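Endoglucanase E (Clostridium thermocellum, PDB 2WAO) probably removes acetyl groups from plant cell-wall polysaccharides through its family 2 carbohydrate esterase domain, which also binds cellulose chains, as an appendage of an endo-1,4-beta-glucanase. Local coordinates at residues 222-231 and 264-275; 45-56 and 93-104. All blocks are in the same frame, centred on the assembly; numbering follows the deposited sequence.

Contact 1. Residues 222-231 and 264-275. With BGC (beta-D-glucopyranose), chain B; FMT (formic acid), chain H.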
loop_
_atom_site.group_PDB
_atom_site.type_symbol
_atom_site.label_atom_id
_atom_site.label_comp_id
_atom_site.label_asym_id
_atom_site.label_seq_id
_atom_site.Cartn_x
_atom_site.Cartn_y
_atom_site.Cartn_z
ATOM N N GLY A 222 4.975 -12.599 -5.901
ATOM C CA GLY A 222 5.289 -13.792 -6.675
ATOM C C GLY A 222 4.761 -13.628 -8.075
ATOM O O GLY A 222 5.177 -14.368 -8.961
ATOM N N THR A 223 3.875 -12.654 -8.318
ATOM C CA THR A 223 3.462 -12.386 -9.722
ATOM C C THR A 223 4.649 -12.161 -10.666
ATOM O O THR A 223 4.718 -12.744 -11.772
ATOM C CB THR A 223 2.456 -11.177 -9.844
ATOM O OG1 THR A 223 1.302 -11.480 -9.062
ATOM C CG2 THR A 223 1.980 -10.984 -11.293
ATOM N N ASN A 224 5.625 -11.392 -10.203
ATOM C CA ASN A 224 6.753 -11.066 -11.076
ATOM C C ASN A 224 7.724 -12.235 -11.160
ATOM O O ASN A 224 8.522 -12.306 -12.077
ATOM C CB ASN A 224 7.397 -9.727 -10.634
ATOM C CG ASN A 224 6.455 -8.607 -10.822
ATOM O OD1 ASN A 224 5.975 -7.982 -9.835
ATOM N ND2 ASN A 224 6.027 -8.433 -12.052
ATOM N N ASP A 225 7.659 -13.140 -10.187
ATOM C CA ASP A 225 8.474 -14.374 -10.215
ATOM C C ASP A 225 7.959 -15.436 -11.211
ATOM O O ASP A 225 8.684 -16.373 -11.516
ATOM C CB ASP A 225 8.577 -14.973 -8.819
ATOM C CG ASP A 225 9.307 -14.014 -7.843
ATOM O OD1 ASP A 225 10.556 -13.996 -7.873
ATOM O OD2 ASP A 225 8.644 -13.265 -7.074
ATOM N N PHE A 226 6.708 -15.301 -11.668
ATOM C CA PHE A 226 6.099 -16.302 -12.580
ATOM C C PHE A 226 5.410 -15.727 -13.796
ATOM O O PHE A 226 4.797 -16.490 -14.556
ATOM C CB PHE A 226 5.121 -17.252 -11.797
ATOM C CG PHE A 226 5.799 -18.017 -10.747
ATOM C CD1 PHE A 226 6.455 -19.237 -11.065
ATOM C CD2 PHE A 226 5.882 -17.502 -9.430
ATOM C CE1 PHE A 226 7.167 -19.941 -10.132
ATOM C CE2 PHE A 226 6.618 -18.214 -8.463
ATOM C CZ PHE A 226 7.251 -19.435 -8.809
ATOM N N SER A 227 5.483 -14.410 -14.036
ATOM C CA SER A 227 4.760 -13.865 -15.175
ATOM C C SER A 227 5.550 -13.948 -16.487
ATOM O O SER A 227 4.977 -13.817 -17.522
ATOM C CB SER A 227 4.225 -12.446 -14.934
ATOM O OG SER A 227 5.316 -11.535 -14.716
ATOM N N THR A 228 6.871 -14.130 -16.433
ATOM C CA THR A 228 7.632 -14.244 -17.672
ATOM C C THR A 228 8.383 -15.574 -17.651
ATOM O O THR A 228 7.894 -16.551 -18.243
ATOM C CB THR A 228 8.539 -12.998 -17.938
ATOM O OG1 THR A 228 9.386 -12.783 -16.804
ATOM C CG2 THR A 228 7.674 -11.729 -18.222
ATOM N N SER A 229 9.461 -15.646 -16.887
ATOM C CA SER A 229 10.303 -16.836 -16.781
ATOM C C SER A 229 10.116 -17.355 -15.358
ATOM O O SER A 229 10.351 -16.582 -14.413
ATOM C CB SER A 229 11.740 -16.398 -16.981
ATOM O OG SER A 229 12.586 -17.519 -17.018
ATOM N N PHE A 230 9.655 -18.597 -15.213
ATOM C CA PHE A 230 9.256 -19.155 -13.908
ATOM C C PHE A 230 10.462 -19.259 -12.973
ATOM O O PHE A 230 11.454 -19.906 -13.328
ATOM C CB PHE A 230 8.638 -20.559 -14.049
ATOM C CG PHE A 230 7.373 -20.614 -14.895
ATOM C CD1 PHE A 230 6.549 -19.488 -15.051
ATOM C CD2 PHE A 230 7.003 -21.807 -15.496
ATOM C CE1 PHE A 230 5.371 -19.561 -15.836
ATOM C CE2 PHE A 230 5.842 -21.883 -16.276
ATOM C CZ PHE A 230 5.022 -20.764 -16.428
ATOM N N ALA A 231 10.382 -18.685 -11.772
ATOM C CA ALA A 231 11.504 -18.757 -10.812
ATOM C C ALA A 231 11.756 -20.205 -10.382
ATOM O O ALA A 231 10.819 -20.995 -10.258
ATOM C CB ALA A 231 11.191 -17.905 -9.557
ATOM N N LEU A 264 -1.816 -13.864 -11.982
ATOM C CA LEU A 264 -1.182 -15.054 -12.531
ATOM C C LEU A 264 -2.207 -15.941 -13.250
ATOM O O LEU A 264 -3.413 -15.930 -12.912
ATOM C CB LEU A 264 -0.446 -15.841 -11.436
ATOM C CG LEU A 264 0.852 -15.130 -11.014
ATOM C CD1 LEU A 264 1.501 -15.970 -9.926
ATOM C CD2 LEU A 264 1.817 -14.999 -12.254
ATOM N N TRP A 265 -1.731 -16.690 -14.246
ATOM C CA TRP A 265 -2.622 -17.571 -15.040
ATOM C C TRP A 265 -1.800 -18.818 -15.410
ATOM O O TRP A 265 -0.549 -18.846 -15.294
ATOM C CB TRP A 265 -3.107 -16.851 -16.331
ATOM C CG TRP A 265 -1.965 -16.550 -17.245
ATOM C CD1 TRP A 265 -1.063 -15.509 -17.144
ATOM C CD2 TRP A 265 -1.539 -17.345 -18.362
ATOM N NE1 TRP A 265 -0.119 -15.608 -18.155
ATOM C CE2 TRP A 265 -0.397 -16.709 -18.923
ATOM C CE3 TRP A 265 -2.037 -18.517 -18.964
ATOM C CZ2 TRP A 265 0.286 -17.224 -20.037
ATOM C CZ3 TRP A 265 -1.368 -19.031 -20.105
ATOM C CH2 TRP A 265 -0.220 -18.373 -20.625
ATOM N N GLY A 266 -2.505 -19.835 -15.860
ATOM C CA GLY A 266 -1.864 -21.036 -16.441
ATOM C C GLY A 266 -0.886 -21.715 -15.512
ATOM O O GLY A 266 -1.107 -21.791 -14.284
ATOM N N THR A 267 0.201 -22.216 -16.088
ATOM C CA THR A 267 1.233 -22.883 -15.305
ATOM C C THR A 267 1.894 -21.996 -14.234
ATOM O O THR A 267 2.178 -22.479 -13.159
ATOM C CB THR A 267 2.267 -23.591 -16.205
ATOM O OG1 THR A 267 1.543 -24.512 -17.031
ATOM C CG2 THR A 267 3.290 -24.418 -15.370
ATOM N N GLY A 268 2.111 -20.718 -14.531
ATOM C CA GLY A 268 2.704 -19.797 -13.571
ATOM C C GLY A 268 1.848 -19.696 -12.317
ATOM O O GLY A 268 2.388 -19.700 -11.202
ATOM N N LEU A 269 0.530 -19.633 -12.495
ATOM C CA LEU A 269 -0.369 -19.645 -11.359
ATOM C C LEU A 269 -0.323 -20.962 -10.620
ATOM O O LEU A 269 -0.271 -20.945 -9.392
ATOM C CB LEU A 269 -1.820 -19.328 -11.782
ATOM C CG LEU A 269 -2.859 -19.504 -10.662
ATOM C CD1 LEU A 269 -2.605 -18.626 -9.453
ATOM C CD2 LEU A 269 -4.246 -19.192 -11.221
ATOM N N ASP A 270 -0.367 -22.099 -11.323
ATOM C CA ASP A 270 -0.332 -23.377 -10.592
ATOM C C ASP A 270 0.973 -23.493 -9.747
ATOM O O ASP A 270 0.941 -23.939 -8.611
ATOM C CB ASP A 270 -0.498 -24.593 -11.525
ATOM C CG ASP A 270 -1.856 -24.635 -12.188
ATOM O OD1 ASP A 270 -2.829 -24.038 -11.641
ATOM O OD2 ASP A 270 -1.950 -25.237 -13.313
ATOM N N LEU A 271 2.115 -23.146 -10.335
ATOM C CA LEU A 271 3.410 -23.252 -9.649
ATOM C C LEU A 271 3.446 -22.283 -8.470
ATOM O O LEU A 271 3.822 -22.682 -7.361
ATOM C CB LEU A 271 4.586 -22.993 -10.601
ATOM C CG LEU A 271 4.918 -24.033 -11.690
ATOM C CD1 LEU A 271 5.910 -23.462 -12.691
ATOM C CD2 LEU A 271 5.419 -25.310 -11.010
ATOM N N CYS A 272 3.052 -21.027 -8.689
ATOM C CA CYS A 272 3.020 -20.063 -7.575
ATOM C C CYS A 272 2.115 -20.574 -6.411
ATOM O O CYS A 272 2.519 -20.561 -5.235
ATOM C CB CYS A 272 2.586 -18.669 -8.050
ATOM S SG CYS A 272 3.061 -17.411 -6.819
ATOM N N ARG A 273 0.914 -21.054 -6.738
ATOM C CA ARG A 273 0.047 -21.626 -5.729
ATOM C C ARG A 273 0.724 -22.798 -5.018
ATOM O O ARG A 273 0.704 -22.862 -3.799
ATOM C CB ARG A 273 -1.289 -22.049 -6.338
ATOM C CG ARG A 273 -2.346 -22.513 -5.303
ATOM C CD ARG A 273 -3.729 -22.682 -5.994
ATOM N NE ARG A 273 -3.619 -23.351 -7.273
ATOM C CZ ARG A 273 -4.144 -22.951 -8.430
ATOM N NH1 ARG A 273 -4.909 -21.868 -8.537
ATOM N NH2 ARG A 273 -3.911 -23.688 -9.491
ATOM N N SER A 274 1.301 -23.723 -5.785
ATOM C CA SER A 274 1.982 -24.864 -5.180
ATOM C C SER A 274 3.097 -24.383 -4.214
ATOM O O SER A 274 3.199 -24.870 -3.098
ATOM C CB SER A 274 2.586 -25.751 -6.293
ATOM O OG SER A 274 3.220 -26.881 -5.719
ATOM N N TYR A 275 3.918 -23.444 -4.667
ATOM C CA TYR A 275 5.094 -23.013 -3.872
ATOM C C TYR A 275 4.703 -22.247 -2.595
ATOM O O TYR A 275 5.210 -22.573 -1.504
ATOM C CB TYR A 275 6.076 -22.180 -4.704
ATOM C CG TYR A 275 6.682 -22.868 -5.900
ATOM C CD1 TYR A 275 6.480 -24.236 -6.157
ATOM C CD2 TYR A 275 7.440 -22.127 -6.804
ATOM C CE1 TYR A 275 7.034 -24.832 -7.307
ATOM C CE2 TYR A 275 7.976 -22.712 -7.947
ATOM C CZ TYR A 275 7.794 -24.071 -8.159
ATOM O OH TYR A 275 8.345 -24.614 -9.315
HETATM C C2 BGC B . -6.581 -15.070 -18.506
HETATM C C3 BGC B . -5.849 -13.806 -18.941
HETATM C C4 BGC B . -4.511 -14.145 -19.589
HETATM C C5 BGC B . -4.671 -15.245 -20.631
HETATM C C6 BGC B . -3.323 -15.642 -21.218
HETATM C C1 BGC B . -6.596 -16.105 -19.625
HETATM O O1 BGC B . -7.192 -17.294 -19.156
HETATM O O2 BGC B . -7.906 -14.746 -18.148
HETATM O O3 BGC B . -5.632 -12.979 -17.821
HETATM O O4 BGC B . -4.065 -13.363 -20.022
HETATM O O5 BGC B . -5.274 -16.373 -20.034
HETATM O O6 BGC B . -3.417 -16.930 -21.785
HETATM C C FMT H . 8.435 -20.035 -18.137
HETATM O O1 FMT H . 8.271 -20.529 -19.256
HETATM O O2 FMT H . 9.460 -20.219 -17.478
HETATM O O HOH W 1 -1.253 -12.555 -9.179
HETATM O O HOH W 2 1.835 -13.622 -17.755
HETATM O O HOH W 3 9.392 -22.948 -11.160
#
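Phe226 and Phe230 pack on the first turns of helix 266-285 in a largely apolar contact that joins the loop after strand 216-220 to the chain that follows the neighbouring strand, 255-260. Phe226 is the knob: its ring sits among Gly268, Leu271, Cys272 and Tyr275. With no side chain at Gly268, the helix backbone comes close to the carbonyl of Phe226 and the ring of Phe230; Phe226 CB lies 3.7 Å from Gly268 O. CG of Phe226 stands anti to its own carbonyl carbon (chi1 -61°), which sends the ring along the helix. Cys272 CA lies over the rim of one face, while Cys272 SG approaches obliquely, 4.7 Å from the ring centroid. Farther along, Phe226 CZ meets Tyr275 CD2 at 3.4 Å with the ring planes inclined at 64°.

The two segments belong to the parallel-sheet domain of the SGNH (GDSL-like) hydrolases, where loops at the strand ends shape the substrate cleft. Gly222, with backbone angles that suit glycine, lets its CA lie 4.3 Å from Cys272 SG. Leu264 slides past Thr223, its CD2 4.1 Å from Thr223 CG2, and a water joins Thr223 OG1 to Leu264 N.

Phe230 lies nearer the surface, with CD2 3.4 Å from Leu271 CD1; a formic acid molecule, probably from the crystallisation liquor, covers one face and accepts a straight hydrogen bond from Phe230 N. Beside this packing Trp265, part of the glycan pocket, lays its indole against a glucose, whose C6 is centred 3.7 Å above the ring plane.

Contact 2. Residues 45-56 and 93-104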
loop_
_atom_site.group_PDB
_atom_site.type_symbol
_atom_site.label_atom_id
_atom_site.label_comp_id
_atom_site.label_asym_id
_atom_site.label_seq_id
_atom_site.Cartn_x
_atom_site.Cartn_y
_atom_site.Cartn_z
ATOM N N VAL A 45 -2.192 23.208 1.569
ATOM C CA VAL A 45 -0.983 22.498 1.970
ATOM C C VAL A 45 0.136 22.838 0.988
ATOM O O VAL A 45 -0.132 23.066 -0.191
ATOM C CB VAL A 45 -1.231 20.931 2.018
ATOM C CG1 VAL A 45 -1.505 20.373 0.632
ATOM C CG2 VAL A 45 -0.034 20.179 2.672
ATOM N N THR A 46 1.370 22.882 1.477
ATOM C CA THR A 46 2.523 22.974 0.602
ATOM C C THR A 46 3.208 21.619 0.550
ATOM O O THR A 46 3.527 21.018 1.591
ATOM C CB THR A 46 3.508 24.057 1.103
ATOM O OG1 THR A 46 2.793 25.306 1.202
ATOM C CG2 THR A 46 4.673 24.217 0.132
ATOM N N ILE A 47 3.400 21.140 -0.680
ATOM C CA ILE A 47 3.967 19.820 -0.938
ATOM C C ILE A 47 5.177 19.941 -1.854
ATOM O O ILE A 47 5.086 20.577 -2.929
ATOM C CB ILE A 47 2.930 18.914 -1.648
ATOM C CG1 ILE A 47 1.806 18.553 -0.652
ATOM C CG2 ILE A 47 3.646 17.630 -2.223
ATOM C CD1 ILE A 47 0.496 18.087 -1.313
ATOM N N LYS A 48 6.277 19.311 -1.455
ATOM C CA LYS A 48 7.393 19.089 -2.376
ATOM C C LYS A 48 7.399 17.638 -2.840
ATOM O O LYS A 48 7.275 16.730 -2.014
ATOM C CB LYS A 48 8.717 19.461 -1.704
ATOM C CG LYS A 48 9.952 19.226 -2.593
ATOM C CD LYS A 48 11.198 19.759 -1.909
ATOM C CE LYS A 48 12.424 19.092 -2.480
ATOM N NZ LYS A 48 13.560 19.462 -1.623
ATOM N N SER A 49 7.570 17.416 -4.142
ATOM C CA SER A 49 7.515 16.082 -4.741
ATOM C C SER A 49 8.679 15.880 -5.687
ATOM O O SER A 49 8.942 16.735 -6.542
ATOM C CB SER A 49 6.197 15.895 -5.524
ATOM O OG SER A 49 6.143 14.531 -6.028
ATOM N N GLY A 50 9.346 14.741 -5.554
ATOM C CA GLY A 50 10.493 14.415 -6.403
ATOM C C GLY A 50 10.120 14.006 -7.825
ATOM O O GLY A 50 10.916 14.180 -8.755
ATOM N N GLY A 51 8.915 13.485 -8.010
ATOM C CA GLY A 51 8.464 13.030 -9.335
ATOM C C GLY A 51 7.008 13.385 -9.540
ATOM O O GLY A 51 6.511 14.335 -8.928
ATOM N N GLU A 52 6.309 12.641 -10.417
ATOM C CA GLU A 52 4.895 12.911 -10.665
ATOM C C GLU A 52 4.057 12.144 -9.641
ATOM O O GLU A 52 3.703 10.987 -9.860
ATOM C CB GLU A 52 4.453 12.543 -12.098
ATOM C CG GLU A 52 3.012 12.965 -12.342
ATOM C CD GLU A 52 2.475 12.570 -13.684
ATOM O OE1 GLU A 52 3.304 12.168 -14.533
ATOM O OE2 GLU A 52 1.225 12.654 -13.870
ATOM N N ASN A 53 3.819 12.761 -8.503
ATOM C CA ASN A 53 2.972 12.147 -7.492
ATOM C C ASN A 53 1.578 12.746 -7.528
ATOM O O ASN A 53 1.391 13.960 -7.760
ATOM C CB ASN A 53 3.585 12.323 -6.086
ATOM C CG ASN A 53 4.709 11.326 -5.824
ATOM O OD1 ASN A 53 5.875 11.699 -5.656
ATOM N ND2 ASN A 53 4.359 10.050 -5.798
ATOM N N TRP A 54 0.604 11.903 -7.224
ATOM C CA TRP A 54 -0.779 12.308 -7.209
ATOM C C TRP A 54 -1.304 12.119 -5.806
ATOM O O TRP A 54 -0.912 11.154 -5.134
ATOM C CB TRP A 54 -1.604 11.414 -8.164
ATOM C CG TRP A 54 -1.449 11.865 -9.637
ATOM C CD1 TRP A 54 -0.351 11.703 -10.451
ATOM C CD2 TRP A 54 -2.384 12.670 -10.365
ATOM N NE1 TRP A 54 -0.585 12.310 -11.695
ATOM C CE2 TRP A 54 -1.816 12.920 -11.654
ATOM C CE3 TRP A 54 -3.657 13.197 -10.057
ATOM C CZ2 TRP A 54 -2.491 13.665 -12.651
ATOM C CZ3 TRP A 54 -4.328 13.947 -11.055
ATOM C CH2 TRP A 54 -3.724 14.170 -12.332
ATOM N N PHE A 55 -2.233 12.994 -5.446
ATOM C CA PHE A 55 -2.874 13.046 -4.121
ATOM C C PHE A 55 -4.379 13.159 -4.208
ATOM O O PHE A 55 -4.930 13.646 -5.202
ATOM C CB PHE A 55 -2.353 14.219 -3.299
ATOM C CG PHE A 55 -0.854 14.267 -3.211
ATOM C CD1 PHE A 55 -0.180 13.662 -2.155
ATOM C CD2 PHE A 55 -0.123 14.833 -4.259
ATOM C CE1 PHE A 55 1.249 13.651 -2.108
ATOM C CE2 PHE A 55 1.294 14.842 -4.219
ATOM C CZ PHE A 55 1.964 14.253 -3.136
ATOM N N GLN A 56 -5.052 12.758 -3.131
ATOM C CA GLN A 56 -6.485 13.064 -2.994
ATOM C C GLN A 56 -6.712 13.506 -1.553
ATOM O O GLN A 56 -6.142 12.883 -0.622
ATOM C CB GLN A 56 -7.335 11.829 -3.279
ATOM C CG GLN A 56 -8.872 12.134 -3.260
ATOM C CD GLN A 56 -9.673 11.030 -3.863
ATOM O OE1 GLN A 56 -10.529 11.253 -4.769
ATOM N NE2 GLN A 56 -9.418 9.799 -3.376
ATOM N N LYS A 93 -1.473 9.948 -0.399
ATOM C CA LYS A 93 -0.525 9.826 -1.488
ATOM C C LYS A 93 -0.997 8.639 -2.363
ATOM O O LYS A 93 -0.921 7.447 -1.968
ATOM C CB LYS A 93 0.898 9.581 -0.977
ATOM C CG LYS A 93 1.931 9.544 -2.123
ATOM C CD LYS A 93 3.355 9.214 -1.560
ATOM C CE LYS A 93 4.457 9.514 -2.588
ATOM N NZ LYS A 93 4.855 8.322 -3.464
ATOM N N ARG A 94 -1.524 8.955 -3.528
ATOM C CA ARG A 94 -2.064 7.881 -4.405
ATOM C C ARG A 94 -1.007 6.978 -5.012
ATOM O O ARG A 94 -1.214 5.751 -5.133
ATOM C CB ARG A 94 -2.859 8.513 -5.537
ATOM C CG ARG A 94 -4.081 9.211 -5.022
ATOM C CD ARG A 94 -4.657 10.179 -6.104
ATOM N NE ARG A 94 -4.881 9.594 -7.465
ATOM C CZ ARG A 94 -6.063 9.209 -7.970
ATOM N NH1 ARG A 94 -7.191 9.210 -7.242
ATOM N NH2 ARG A 94 -6.133 8.775 -9.221
ATOM N N THR A 95 0.076 7.609 -5.430
ATOM C CA THR A 95 1.128 7.026 -6.254
ATOM C C THR A 95 2.241 6.364 -5.434
ATOM O O THR A 95 2.472 6.671 -4.252
ATOM C CB THR A 95 1.742 8.116 -7.150
ATOM O OG1 THR A 95 1.827 9.325 -6.381
ATOM C CG2 THR A 95 0.844 8.377 -8.388
ATOM N N GLU A 96 2.960 5.455 -6.067
ATOM C CA GLU A 96 3.926 4.620 -5.350
ATOM C C GLU A 96 5.293 5.280 -5.128
ATOM O O GLU A 96 5.594 6.388 -5.639
ATOM C CB GLU A 96 4.090 3.298 -6.083
ATOM C CG GLU A 96 4.638 3.499 -7.529
ATOM C CD GLU A 96 4.732 2.180 -8.255
ATOM O OE1 GLU A 96 5.688 1.410 -7.986
ATOM O OE2 GLU A 96 3.804 1.907 -9.079
ATOM N N ALA A 97 6.113 4.575 -4.367
ATOM C CA ALA A 97 7.406 5.097 -3.895
ATOM C C ALA A 97 8.323 5.387 -5.079
ATOM O O ALA A 97 9.086 6.390 -5.075
ATOM C CB ALA A 97 8.037 4.089 -2.925
ATOM N N SER A 98 8.232 4.555 -6.115
ATOM C CA SER A 98 9.119 4.760 -7.278
ATOM C C SER A 98 8.873 6.107 -7.993
ATOM O O SER A 98 9.733 6.568 -8.755
ATOM C CB SER A 98 9.038 3.603 -8.282
ATOM O OG SER A 98 7.777 3.586 -8.909
ATOM N N LEU A 99 7.727 6.745 -7.776
ATOM C CA LEU A 99 7.462 8.046 -8.407
ATOM C C LEU A 99 7.993 9.252 -7.588
ATOM O O LEU A 99 7.820 10.411 -7.986
ATOM C CB LEU A 99 5.979 8.229 -8.708
ATOM C CG LEU A 99 5.484 7.317 -9.810
ATOM C CD1 LEU A 99 3.971 7.163 -9.770
ATOM C CD2 LEU A 99 5.975 7.804 -11.222
ATOM N N GLY A 100 8.611 8.983 -6.446
ATOM C CA GLY A 100 9.406 10.014 -5.798
ATOM C C GLY A 100 8.987 10.252 -4.373
ATOM O O GLY A 100 7.847 10.006 -4.003
ATOM N N GLU A 101 9.913 10.765 -3.573
ATOM C CA GLU A 101 9.612 11.143 -2.182
ATOM C C GLU A 101 8.818 12.419 -2.151
ATOM O O GLU A 101 8.930 13.261 -3.052
ATOM C CB GLU A 101 10.909 11.351 -1.374
ATOM C CG GLU A 101 11.748 10.099 -1.363
ATOM C CD GLU A 101 13.187 10.342 -0.910
ATOM O OE1 GLU A 101 13.468 11.476 -0.417
ATOM O OE2 GLU A 101 14.022 9.403 -1.068
ATOM N N VAL A 102 8.024 12.569 -1.103
ATOM C CA VAL A 102 7.166 13.726 -0.944
ATOM C C VAL A 102 7.441 14.294 0.451
ATOM O O VAL A 102 7.567 13.535 1.420
ATOM C CB VAL A 102 5.708 13.254 -1.023
ATOM C CG1 VAL A 102 4.672 14.310 -0.448
ATOM C CG2 VAL A 102 5.402 12.876 -2.471
ATOM N N GLN A 103 7.499 15.609 0.532
ATOM C CA GLN A 103 7.699 16.280 1.820
ATOM C C GLN A 103 6.506 17.205 2.033
ATOM O O GLN A 103 6.113 17.956 1.115
ATOM C CB GLN A 103 9.026 17.040 1.782
ATOM C CG GLN A 103 9.388 17.741 3.105
ATOM C CD GLN A 103 10.787 18.333 3.117
ATOM O OE1 GLN A 103 11.315 18.769 2.067
ATOM N NE2 GLN A 103 11.423 18.325 4.301
ATOM N N PHE A 104 5.922 17.131 3.233
ATOM C CA PHE A 104 4.819 17.990 3.602
ATOM C C PHE A 104 5.407 19.173 4.312
ATOM O O PHE A 104 6.082 19.026 5.344
ATOM C CB PHE A 104 3.744 17.246 4.436
ATOM C CG PHE A 104 3.098 16.152 3.660
ATOM C CD1 PHE A 104 2.139 16.444 2.710
ATOM C CD2 PHE A 104 3.529 14.839 3.813
ATOM C CE1 PHE A 104 1.571 15.429 1.935
ATOM C CE2 PHE A 104 2.983 13.807 3.044
ATOM C CZ PHE A 104 1.994 14.108 2.105
HETATM O O HOH W 4 13.516 17.561 0.739
HETATM O O HOH W 5 10.511 15.698 -2.148
#
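Phe55 and Val102 meet from opposite directions, with Val102 CG2 at the edge of the ring, 3.8 Å from Phe55 CZ. Ile47 CD1 sits over the centre of one face of the same ring. Val102 also serves Phe104: its CG1, anti to the backbone N (chi1 163°), reaches over the rim of that ring, while Ile47 lies alongside Phe104 and points the same way. A beta-branched residue suits this place because its two methyls serve two rings at once.

Lys48 and Gln103 project from the other side of the strand pair, crossing obliquely; a water links Lys48 NZ to Gln103 OE1, and Gln103 NE2 is hydrogen-bonded to Asp21. Lys48 and Gln103 form a hydrogen-bonded antiparallel pair, Lys48 N 2.9 Å from Gln103 O and Gln103 N 2.8 Å from Lys48 O.

Beyond the corner at Gly50 and Gly51, Thr95 tucks OG1 between its backbone N and carbonyl carbon (chi1 39°), where it accepts a hydrogen bond from Trp54 N at 3.0 Å. Arg94 N bonds to Trp54 O, and the edge of the Arg94 guanidinium faces Trp54 CB; the charge of Arg94 is paired with Glu139. The Trp54 indole donates its NE1-H to Glu52 OE2 at 2.9 Å, nearly in the ring plane. Two antiparallel sheets facing each other round such a core are consistent with the beta-sandwich of the galactose-binding-domain clan, to which this domain belongs.

Both contacts are mainly buried, with an exposed rim at Phe230 and Thr267 in contact 1 and at Lys48 and Gly50 in contact 2. They belong to different domains, contact 2 to the N-terminal all-beta domain and contact 1 to the SGNH hydrolase domain, with centres about 32 Å apart, and share no helix or strand. In contact 2 backbone hydrogen bonds set a strand register; in contact 1 a loop with a short, weak helix meets a long helix by aromatic packing, without a direct polar bond between the segments. Waters bridge polar groups in both. Trp265 in contact 1 touches glucose directly, whereas Glu96 in contact 2 bonds to Ser176 of the glycan pocket.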